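Local coordinates for protein L-glyceraldehyde 3-phosphate reductase (Clostridium beijerinckii, PDB 6HG6) that probably reduces aldehydes such as furfural with NADPH, as an aldo-keto reductase built on a TIM barrel, at residues N44-I57 with G298-G310. Residues are numbered along the deposited sequence; the frame is centred on the assembly and turned at random.
Sequences NMKELCFTAFDNGI and GASKPSQIIENVG. With NDP (NADPH dihydro-nicotinamide-adenine-dinucleotide phosphate), chain B.
Ala299 meets Leu48, its carbonyl oxygen against CD1 and its CB against CD2. Ser300 serves both the helix and the cofactor: the carbonyl O accepts a 2.8 Å hydrogen bond from Asn44 ND2, from above the carbonyl plane, while OG and the Gln304 amide NE2 both grip the cofactor's phosphate oxygen O1X. Gln304 OE1 in turn accepts from Ser300 N, bracing loop and helix around that phosphate. Leu48 CD2 abuts the Lys301-Pro302 peptide, 3.5 Å from Pro302 N, with the ring's CD alongside, and Pro302 CB lies 3.7 Å from Thr51 OG1, a hydroxyl already committed to Glu47 O. One turn on, Ile305 CD1 lies 3.3 Å from Leu48 O and touches its CD2; with CG1 beside the backbone N (chi1 -62°), CG2 is left anti to it and reaches Ala52 CA and Ile57 CD1. Ile306 CG1 packs 3.8 Å from Thr51 CG2, the side chains crossing at about a right angle. Glu307 and Asn308 bind the adenine, and Val309 CG1 finishes the row 3.8 Å from Ile57 CD1. Helices 44-54 and 302-308, nearly parallel at 16°, follow strands 28-31 and 294-297, first and last of the closed TIM barrel, and helix 44-54 backs the NADPH-binding segment of this aldo-keto reductase fold.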
loop_
_atom_site.group_PDB
_atom_site.type_symbol
_atom_site.label_atom_id
_atom_site.label_comp_id
_atom_site.label_asym_id
_atom_site.label_seq_id
_atom_site.Cartn_x
_atom_site.Cartn_y
_atom_site.Cartn_z
ATOM N N ASN A 44 5.476 17.621 -11.018
ATOM C CA ASN A 44 6.041 16.259 -10.852
ATOM C C ASN A 44 4.981 15.339 -10.234
ATOM O O ASN A 44 4.877 14.203 -10.685
ATOM C CB ASN A 44 7.311 16.202 -10.014
ATOM C CG ASN A 44 7.988 14.850 -10.133
ATOM O OD1 ASN A 44 8.409 14.433 -11.218
ATOM N ND2 ASN A 44 8.084 14.132 -9.026
ATOM N N MET A 45 4.237 15.794 -9.218
ATOM C CA MET A 45 3.210 14.939 -8.570
ATOM C C MET A 45 2.163 14.541 -9.609
ATOM O O MET A 45 1.769 13.369 -9.616
ATOM C CB MET A 45 2.490 15.672 -7.437
ATOM C CG MET A 45 3.418 16.007 -6.308
ATOM S SD MET A 45 2.485 16.754 -4.939
ATOM C CE MET A 45 2.769 18.489 -5.223
ATOM N N LYS A 46 1.688 15.499 -10.401
ATOM C CA LYS A 46 0.702 15.208 -11.476
ATOM C C LYS A 46 1.266 14.161 -12.410
ATOM O O LYS A 46 0.553 13.197 -12.683
ATOM C CB LYS A 46 0.340 16.431 -12.314
ATOM C CG LYS A 46 -0.736 17.318 -11.723
ATOM C CD LYS A 46 -0.808 18.669 -12.370
ATOM C CE LYS A 46 -0.853 18.647 -13.873
ATOM N NZ LYS A 46 -0.587 19.990 -14.448
ATOM N N GLU A 47 2.496 14.351 -12.886
ATOM C CA GLU A 47 3.115 13.423 -13.858
ATOM C C GLU A 47 3.243 12.048 -13.235
ATOM O O GLU A 47 3.065 11.049 -13.964
ATOM C CB GLU A 47 4.452 13.957 -14.380
ATOM C CG GLU A 47 4.239 15.122 -15.294
ATOM C CD GLU A 47 3.351 14.825 -16.501
ATOM O OE1 GLU A 47 3.546 13.752 -17.120
ATOM O OE2 GLU A 47 2.446 15.666 -16.812
ATOM N N LEU A 48 3.515 11.958 -11.939
ATOM C CA LEU A 48 3.652 10.629 -11.298
ATOM C C LEU A 48 2.285 9.931 -11.316
ATOM O O LEU A 48 2.223 8.742 -11.678
ATOM C CB LEU A 48 4.167 10.743 -9.859
ATOM C CG LEU A 48 5.638 11.083 -9.707
ATOM C CD1 LEU A 48 5.982 11.279 -8.227
ATOM C CD2 LEU A 48 6.480 9.991 -10.306
ATOM N N CYS A 49 1.233 10.650 -10.974
ATOM C CA CYS A 49 -0.140 10.085 -10.946
ATOM C C CYS A 49 -0.570 9.680 -12.354
ATOM O O CYS A 49 -1.098 8.594 -12.494
ATOM C CB CYS A 49 -1.125 11.064 -10.340
ATOM S SG CYS A 49 -0.858 11.239 -8.556
ATOM N N PHE A 50 -0.373 10.550 -13.328
ATOM C CA PHE A 50 -0.735 10.315 -14.729
ATOM C C PHE A 50 0.037 9.091 -15.223
ATOM O O PHE A 50 -0.553 8.237 -15.915
ATOM C CB PHE A 50 -0.420 11.532 -15.597
ATOM C CG PHE A 50 -1.175 12.787 -15.227
ATOM C CD1 PHE A 50 -2.372 12.741 -14.533
ATOM C CD2 PHE A 50 -0.751 14.003 -15.748
ATOM C CE1 PHE A 50 -3.055 13.908 -14.206
ATOM C CE2 PHE A 50 -1.454 15.161 -15.466
ATOM C CZ PHE A 50 -2.613 15.106 -14.723
ATOM N N THR A 51 1.340 9.015 -14.934
ATOM C CA THR A 51 2.160 7.858 -15.359
ATOM C C THR A 51 1.589 6.584 -14.732
ATOM O O THR A 51 1.420 5.608 -15.454
ATOM C CB THR A 51 3.637 8.042 -15.000
ATOM O OG1 THR A 51 4.048 9.251 -15.636
ATOM C CG2 THR A 51 4.464 6.872 -15.461
ATOM N N ALA A 52 1.238 6.612 -13.452
ATOM C CA ALA A 52 0.712 5.445 -12.734
ATOM C C ALA A 52 -0.566 4.958 -13.442
ATOM O O ALA A 52 -0.649 3.785 -13.844
ATOM C CB ALA A 52 0.431 5.799 -11.310
ATOM N N PHE A 53 -1.523 5.858 -13.622
ATOM C CA PHE A 53 -2.834 5.501 -14.212
ATOM C C PHE A 53 -2.652 5.060 -15.660
ATOM O O PHE A 53 -3.326 4.109 -16.083
ATOM C CB PHE A 53 -3.822 6.655 -14.060
ATOM C CG PHE A 53 -5.247 6.318 -14.430
ATOM C CD1 PHE A 53 -5.884 5.267 -13.806
ATOM C CD2 PHE A 53 -5.950 7.090 -15.334
ATOM C CE1 PHE A 53 -7.191 4.909 -14.157
ATOM C CE2 PHE A 53 -7.252 6.758 -15.681
ATOM C CZ PHE A 53 -7.870 5.672 -15.086
ATOM N N ASP A 54 -1.780 5.716 -16.432
ATOM C CA ASP A 54 -1.574 5.363 -17.851
ATOM C C ASP A 54 -1.049 3.932 -17.976
ATOM O O ASP A 54 -1.171 3.386 -19.062
ATOM C CB ASP A 54 -0.621 6.334 -18.545
ATOM C CG ASP A 54 -1.246 7.657 -18.944
ATOM O OD1 ASP A 54 -2.452 7.814 -18.796
ATOM O OD2 ASP A 54 -0.491 8.484 -19.513
ATOM N N ASN A 55 -0.401 3.410 -16.921
ATOM C CA ASN A 55 0.207 2.048 -16.882
ATOM C C ASN A 55 -0.698 1.072 -16.128
ATOM O O ASN A 55 -0.240 -0.036 -15.792
ATOM C CB ASN A 55 1.607 2.129 -16.285
ATOM C CG ASN A 55 2.543 2.741 -17.295
ATOM O OD1 ASN A 55 2.809 3.946 -17.263
ATOM N ND2 ASN A 55 2.918 1.973 -18.283
ATOM N N GLY A 56 -1.945 1.468 -15.870
ATOM C CA GLY A 56 -2.975 0.588 -15.285
ATOM C C GLY A 56 -2.984 0.544 -13.795
ATOM O O GLY A 56 -3.783 -0.226 -13.252
ATOM N N ILE A 57 -2.208 1.394 -13.115
ATOM C CA ILE A 57 -2.269 1.494 -11.644
ATOM C C ILE A 57 -3.533 2.285 -11.298
ATOM O O ILE A 57 -3.587 3.503 -11.528
ATOM C CB ILE A 57 -1.008 2.087 -11.026
ATOM C CG1 ILE A 57 0.179 1.216 -11.429
ATOM C CG2 ILE A 57 -1.195 2.124 -9.545
ATOM C CD1 ILE A 57 1.528 1.842 -11.100
ATOM N N GLY A 298 6.383 3.444 -4.215
ATOM C CA GLY A 298 6.517 4.904 -4.241
ATOM C C GLY A 298 7.379 5.253 -5.418
ATOM O O GLY A 298 8.021 4.352 -5.964
ATOM N N ALA A 299 7.444 6.515 -5.789
ATOM C CA ALA A 299 8.335 7.005 -6.848
ATOM C C ALA A 299 8.577 8.497 -6.678
ATOM O O ALA A 299 7.690 9.168 -6.169
ATOM C CB ALA A 299 7.727 6.729 -8.186
ATOM N N SER A 300 9.763 8.965 -7.067
ATOM C CA SER A 300 10.110 10.406 -7.165
ATOM C C SER A 300 10.057 10.817 -8.637
ATOM O O SER A 300 9.963 12.017 -8.931
ATOM C CB SER A 300 11.469 10.721 -6.544
ATOM O OG SER A 300 12.480 9.886 -7.072
ATOM N N LYS A 301 10.148 9.855 -9.557
ATOM C CA LYS A 301 10.192 10.187 -10.998
ATOM C C LYS A 301 9.440 9.106 -11.777
ATOM O O LYS A 301 9.379 7.952 -11.356
ATOM C CB LYS A 301 11.636 10.448 -11.428
ATOM C CG LYS A 301 12.582 9.269 -11.326
ATOM C CD LYS A 301 14.037 9.676 -11.573
ATOM C CE LYS A 301 14.984 8.498 -11.654
ATOM N NZ LYS A 301 16.397 8.934 -11.568
ATOM N N PRO A 302 8.792 9.502 -12.895
ATOM C CA PRO A 302 7.981 8.592 -13.719
ATOM C C PRO A 302 8.718 7.328 -14.189
ATOM O O PRO A 302 8.119 6.265 -14.179
ATOM C CB PRO A 302 7.632 9.438 -14.953
ATOM C CG PRO A 302 7.632 10.864 -14.394
ATOM C CD PRO A 302 8.824 10.865 -13.454
ATOM N N SER A 303 10.010 7.429 -14.476
ATOM C CA SER A 303 10.798 6.275 -14.975
ATOM C C SER A 303 10.727 5.130 -13.957
ATOM O O SER A 303 10.798 3.971 -14.384
ATOM C CB SER A 303 12.233 6.654 -15.290
ATOM O OG SER A 303 12.866 7.194 -14.140
ATOM N N GLN A 304 10.610 5.417 -12.655
ATOM C CA GLN A 304 10.559 4.347 -11.632
ATOM C C GLN A 304 9.252 3.581 -11.756
ATOM O O GLN A 304 9.274 2.361 -11.596
ATOM C CB GLN A 304 10.753 4.876 -10.223
ATOM C CG GLN A 304 12.163 5.420 -10.050
ATOM C CD GLN A 304 12.305 6.224 -8.785
ATOM O OE1 GLN A 304 11.321 6.736 -8.259
ATOM N NE2 GLN A 304 13.547 6.396 -8.351
ATOM N N ILE A 305 8.148 4.266 -12.041
ATOM C CA ILE A 305 6.860 3.570 -12.249
ATOM C C ILE A 305 7.008 2.650 -13.472
ATOM O O ILE A 305 6.643 1.478 -13.393
ATOM C CB ILE A 305 5.743 4.608 -12.403
ATOM C CG1 ILE A 305 5.641 5.429 -11.116
ATOM C CG2 ILE A 305 4.423 3.926 -12.736
ATOM C CD1 ILE A 305 4.594 6.513 -11.127
ATOM N N ILE A 306 7.453 3.206 -14.574
ATOM C CA ILE A 306 7.556 2.484 -15.868
ATOM C C ILE A 306 8.452 1.244 -15.696
ATOM O O ILE A 306 8.055 0.183 -16.161
ATOM C CB ILE A 306 8.017 3.481 -16.944
ATOM C CG1 ILE A 306 6.906 4.506 -17.179
ATOM C CG2 ILE A 306 8.400 2.761 -18.222
ATOM C CD1 ILE A 306 7.313 5.743 -17.938
ATOM N N GLU A 307 9.593 1.331 -15.010
ATOM C CA GLU A 307 10.440 0.125 -14.755
ATOM C C GLU A 307 9.660 -0.865 -13.874
ATOM O O GLU A 307 9.728 -2.068 -14.081
ATOM C CB GLU A 307 11.744 0.505 -14.041
ATOM C CG GLU A 307 12.475 -0.692 -13.415
ATOM C CD GLU A 307 13.923 -0.473 -12.968
ATOM O OE1 GLU A 307 14.772 -0.041 -13.833
ATOM O OE2 GLU A 307 14.210 -0.740 -11.738
ATOM N N ASN A 308 8.984 -0.393 -12.864
ATOM C CA ASN A 308 8.431 -1.310 -11.845
ATOM C C ASN A 308 7.231 -2.085 -12.386
ATOM O O ASN A 308 7.017 -3.175 -11.880
ATOM C CB ASN A 308 8.001 -0.579 -10.578
ATOM C CG ASN A 308 9.146 -0.046 -9.751
ATOM O OD1 ASN A 308 10.321 -0.320 -10.047
ATOM N ND2 ASN A 308 8.782 0.742 -8.735
ATOM N N VAL A 309 6.484 -1.564 -13.363
ATOM C CA VAL A 309 5.201 -2.233 -13.748
ATOM C C VAL A 309 5.487 -3.509 -14.553
ATOM O O VAL A 309 4.575 -4.323 -14.627
ATOM C CB VAL A 309 4.178 -1.313 -14.436
ATOM C CG1 VAL A 309 3.598 -0.322 -13.426
ATOM C CG2 VAL A 309 4.694 -0.633 -15.688
ATOM N N GLY A 310 6.690 -3.713 -15.092
ATOM C CA GLY A 310 7.020 -4.982 -15.778
ATOM C C GLY A 310 7.039 -6.167 -14.807
ATOM O O GLY A 310 6.839 -7.284 -15.228
HETATM P PA NDP B . 9.096 1.272 -1.776
HETATM O O1A NDP B . 9.692 0.295 -0.818
HETATM O O2A NDP B . 8.515 0.904 -3.104
HETATM O O5B NDP B . 10.095 2.518 -1.968
HETATM C C5B NDP B . 9.729 3.590 -2.877
HETATM C C4B NDP B . 10.950 4.411 -3.198
HETATM O O4B NDP B . 11.964 3.521 -3.732
HETATM C C3B NDP B . 10.786 5.513 -4.254
HETATM O O3B NDP B . 10.363 6.762 -3.714
HETATM C C2B NDP B . 12.201 5.598 -4.812
HETATM O O2B NDP B . 12.974 6.351 -3.882
HETATM C C1B NDP B . 12.641 4.139 -4.800
HETATM N N9A NDP B . 12.330 3.373 -6.000
HETATM C C8A NDP B . 11.089 3.022 -6.471
HETATM N N7A NDP B . 11.130 2.278 -7.549
HETATM C C5A NDP B . 12.484 2.125 -7.807
HETATM C C6A NDP B . 13.185 1.437 -8.817
HETATM N N6A NDP B . 12.590 0.750 -9.790
HETATM N N1A NDP B . 14.542 1.476 -8.780
HETATM C C2A NDP B . 15.134 2.168 -7.796
HETATM N N3A NDP B . 14.579 2.844 -6.792
HETATM C C4A NDP B . 13.236 2.784 -6.852
HETATM O O3 NDP B . 7.842 1.969 -1.029
HETATM P PN NDP B . 7.668 3.026 0.160
HETATM O O1N NDP B . 7.798 4.387 -0.439
HETATM O O2N NDP B . 8.491 2.653 1.351
HETATM O O5D NDP B . 6.120 2.767 0.532
HETATM C C5D NDP B . 5.171 2.673 -0.562
HETATM C C4D NDP B . 3.798 3.051 -0.060
HETATM O O4D NDP B . 3.405 2.137 0.980
HETATM C C3D NDP B . 3.667 4.415 0.613
HETATM O O3D NDP B . 3.615 5.450 -0.358
HETATM C C2D NDP B . 2.358 4.206 1.384
HETATM O O2D NDP B . 1.259 4.350 0.523
HETATM C C1D NDP B . 2.487 2.763 1.863
HETATM N N1N NDP B . 3.007 2.672 3.250
HETATM C C2N NDP B . 2.177 2.252 4.262
HETATM C C3N NDP B . 2.495 2.401 5.584
HETATM C C7N NDP B . 1.524 1.920 6.630
HETATM O O7N NDP B . 0.397 1.497 6.307
HETATM N N7N NDP B . 1.921 1.998 7.899
HETATM C C4N NDP B . 3.816 3.044 5.909
HETATM C C5N NDP B . 4.710 3.267 4.754
HETATM C C6N NDP B . 4.319 3.010 3.525
HETATM P P2B NDP B . 14.188 7.238 -4.476
HETATM O O1X NDP B . 13.956 7.684 -5.906
HETATM O O2X NDP B . 14.279 8.420 -3.523
HETATM O O3X NDP B . 15.368 6.286 -4.347
#